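Local coordinates for protein prolyl-tRNA synthetase (Giardia lamblia ATCC 50803, PDB 3IAL) that probably joins L-proline to its cognate tRNA at the expense of ATP, and is captured here with the prolyl-adenylate intermediate bound, at residues Val303-Gly308 and Pro363-Val368. Residues are numbered along the deposited sequence; the frame is centred on the assembly and turned at random.
Sequences VIIPIG and PLRIEV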
loop_
_atom_site.group_PDB
_atom_site.type_symbol
_atom_site.label_atom_id
_atom_site.label_comp_id
_atom_site.label_asym_id
_atom_site.label_seq_id
_atom_site.Cartn_x
_atom_site.Cartn_y
_atom_site.Cartn_z
ATOM N N VAL B 303 2.534 -12.425 22.664
ATOM C CA VAL B 303 1.337 -12.273 23.487
ATOM C C VAL B 303 1.727 -12.484 24.947
ATOM O O VAL B 303 2.312 -13.508 25.299
ATOM C CB VAL B 303 0.202 -13.224 23.061
ATOM C CG1 VAL B 303 0.657 -14.698 23.082
ATOM C CG2 VAL B 303 -1.031 -12.994 23.943
ATOM N N ILE B 304 1.425 -11.503 25.790
ATOM C CA ILE B 304 1.735 -11.600 27.209
ATOM C C ILE B 304 0.454 -11.969 27.927
ATOM O O ILE B 304 -0.556 -11.294 27.778
ATOM C CB ILE B 304 2.296 -10.279 27.772
ATOM C CG1 ILE B 304 3.429 -9.748 26.893
ATOM C CG2 ILE B 304 2.818 -10.484 29.176
ATOM C CD1 ILE B 304 4.081 -8.471 27.433
ATOM N N ILE B 305 0.493 -13.047 28.701
ATOM C CA ILE B 305 -0.695 -13.556 29.372
ATOM C C ILE B 305 -0.537 -13.498 30.893
ATOM O O ILE B 305 0.309 -14.189 31.457
ATOM C CB ILE B 305 -1.007 -14.999 28.936
ATOM C CG1 ILE B 305 -1.238 -15.053 27.420
ATOM C CG2 ILE B 305 -2.247 -15.530 29.675
ATOM C CD1 ILE B 305 -1.265 -16.463 26.841
ATOM N N PRO B 306 -1.335 -12.651 31.559
ATOM C CA PRO B 306 -1.378 -12.700 33.016
ATOM C C PRO B 306 -2.038 -13.997 33.474
ATOM O O PRO B 306 -3.113 -14.325 32.989
ATOM C CB PRO B 306 -2.245 -11.490 33.401
ATOM C CG PRO B 306 -2.552 -10.769 32.145
ATOM C CD PRO B 306 -2.279 -11.670 31.006
ATOM N N ILE B 307 -1.390 -14.740 34.369
ATOM C CA ILE B 307 -1.962 -15.985 34.878
ATOM C C ILE B 307 -2.286 -15.879 36.362
ATOM O O ILE B 307 -1.695 -15.066 37.087
ATOM C CB ILE B 307 -1.058 -17.223 34.612
ATOM C CG1 ILE B 307 0.281 -17.127 35.346
ATOM C CG2 ILE B 307 -0.839 -17.412 33.122
ATOM C CD1 ILE B 307 1.170 -18.351 35.144
ATOM N N GLY B 308 -3.245 -16.700 36.794
ATOM C CA GLY B 308 -3.641 -16.783 38.194
ATOM C C GLY B 308 -4.315 -15.554 38.774
ATOM O O GLY B 308 -4.379 -15.409 39.992
ATOM N N PRO B 363 4.515 -15.904 17.408
ATOM C CA PRO B 363 5.858 -16.445 17.668
ATOM C C PRO B 363 6.159 -16.757 19.132
ATOM O O PRO B 363 6.654 -17.844 19.435
ATOM C CB PRO B 363 6.779 -15.335 17.164
ATOM C CG PRO B 363 5.987 -14.687 16.064
ATOM C CD PRO B 363 4.573 -14.715 16.526
ATOM N N LEU B 364 5.849 -15.823 20.027
ATOM C CA LEU B 364 6.206 -15.965 21.435
ATOM C C LEU B 364 5.036 -15.618 22.347
ATOM O O LEU B 364 4.321 -14.643 22.111
ATOM C CB LEU B 364 7.384 -15.047 21.772
ATOM C CG LEU B 364 8.747 -15.364 21.162
ATOM C CD1 LEU B 364 9.712 -14.193 21.364
ATOM C CD2 LEU B 364 9.319 -16.634 21.754
ATOM N N ARG B 365 4.838 -16.416 23.388
ATOM C CA ARG B 365 4.032 -15.964 24.520
ATOM C C ARG B 365 4.882 -15.886 25.774
ATOM O O ARG B 365 5.773 -16.712 26.001
ATOM C CB ARG B 365 2.800 -16.840 24.764
ATOM C CG ARG B 365 3.083 -18.193 25.359
ATOM C CD ARG B 365 1.826 -18.848 25.884
ATOM N NE ARG B 365 2.124 -20.204 26.325
ATOM C CZ ARG B 365 2.258 -21.248 25.509
ATOM N NH1 ARG B 365 2.099 -21.106 24.194
ATOM N NH2 ARG B 365 2.544 -22.442 26.013
ATOM N N ILE B 366 4.595 -14.871 26.575
ATOM C CA ILE B 366 5.198 -14.710 27.867
ATOM C C ILE B 366 4.077 -14.884 28.893
ATOM O O ILE B 366 3.018 -14.276 28.758
ATOM C CB ILE B 366 5.836 -13.313 28.022
ATOM C CG1 ILE B 366 6.860 -13.050 26.913
ATOM C CG2 ILE B 366 6.504 -13.174 29.397
ATOM C CD1 ILE B 366 7.454 -11.650 26.946
ATOM N N GLU B 367 4.307 -15.723 29.899
ATOM C CA GLU B 367 3.359 -15.898 30.987
ATOM C C GLU B 367 3.956 -15.264 32.233
ATOM O O GLU B 367 5.105 -15.517 32.570
ATOM C CB GLU B 367 3.072 -17.378 31.223
ATOM C CG GLU B 367 2.428 -18.070 30.022
ATOM C CD GLU B 367 2.216 -19.563 30.224
ATOM O OE1 GLU B 367 2.307 -20.038 31.369
ATOM O OE2 GLU B 367 1.944 -20.260 29.226
ATOM N N VAL B 368 3.166 -14.421 32.888
ATOM C CA VAL B 368 3.566 -13.729 34.099
ATOM C C VAL B 368 2.469 -13.943 35.132
ATOM O O VAL B 368 1.309 -13.624 34.877
ATOM C CB VAL B 368 3.721 -12.218 33.839
ATOM C CG1 VAL B 368 4.232 -11.514 35.084
ATOM C CG2 VAL B 368 4.644 -11.958 32.636
#
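V303 and R365 sit level with each other on adjacent parallel strands, their side chains side by side and pointing the same way, with V303 CG1 3.5 Å from R365 CB. CG1 gets there because chi1 of 56° sets it between the backbone N and carbonyl carbon of V303. Two residues on, on the same face, the tip of I305 slants across the arginine chain, its CD1 4.0 Å from R365 CD. That chain runs extended from CG to NE and ends in a salt bridge to E367, two residues along its own strand: R365 NE lies 2.9 Å from E367 OE2, which sits nearly in the guanidinium plane and accepts with its anti lone pair. The pairing should fix how the guanidinium is turned, and E358 adds a long, weak ion pair at NH1. Helix 350-359 packs over this face.

The other face is apolar. I304 lies alongside V368, CG2 to CG2 4.2 Å, and also meets I366, while V325 of helix 315-334 touches both I304 and V368. Between the faces runs a ladder of five backbone hydrogen bonds, from V303 N to L364 O through to I307 N to V368 O. I305 N meets I366 O nearly head-on, at 2.8 Å and 170° at the hydrogen. I366 O also takes a CA-H...O contact from I304 CA at 3.3 Å, and similar contacts accompany other bonds of the ladder.

Strands 302-307 and 364-369 are adjacent inner strands of a five-stranded mixed sheet with helices on both faces, the α/β fold of the anticodon-binding domain of class IIa aminoacyl-tRNA synthetases.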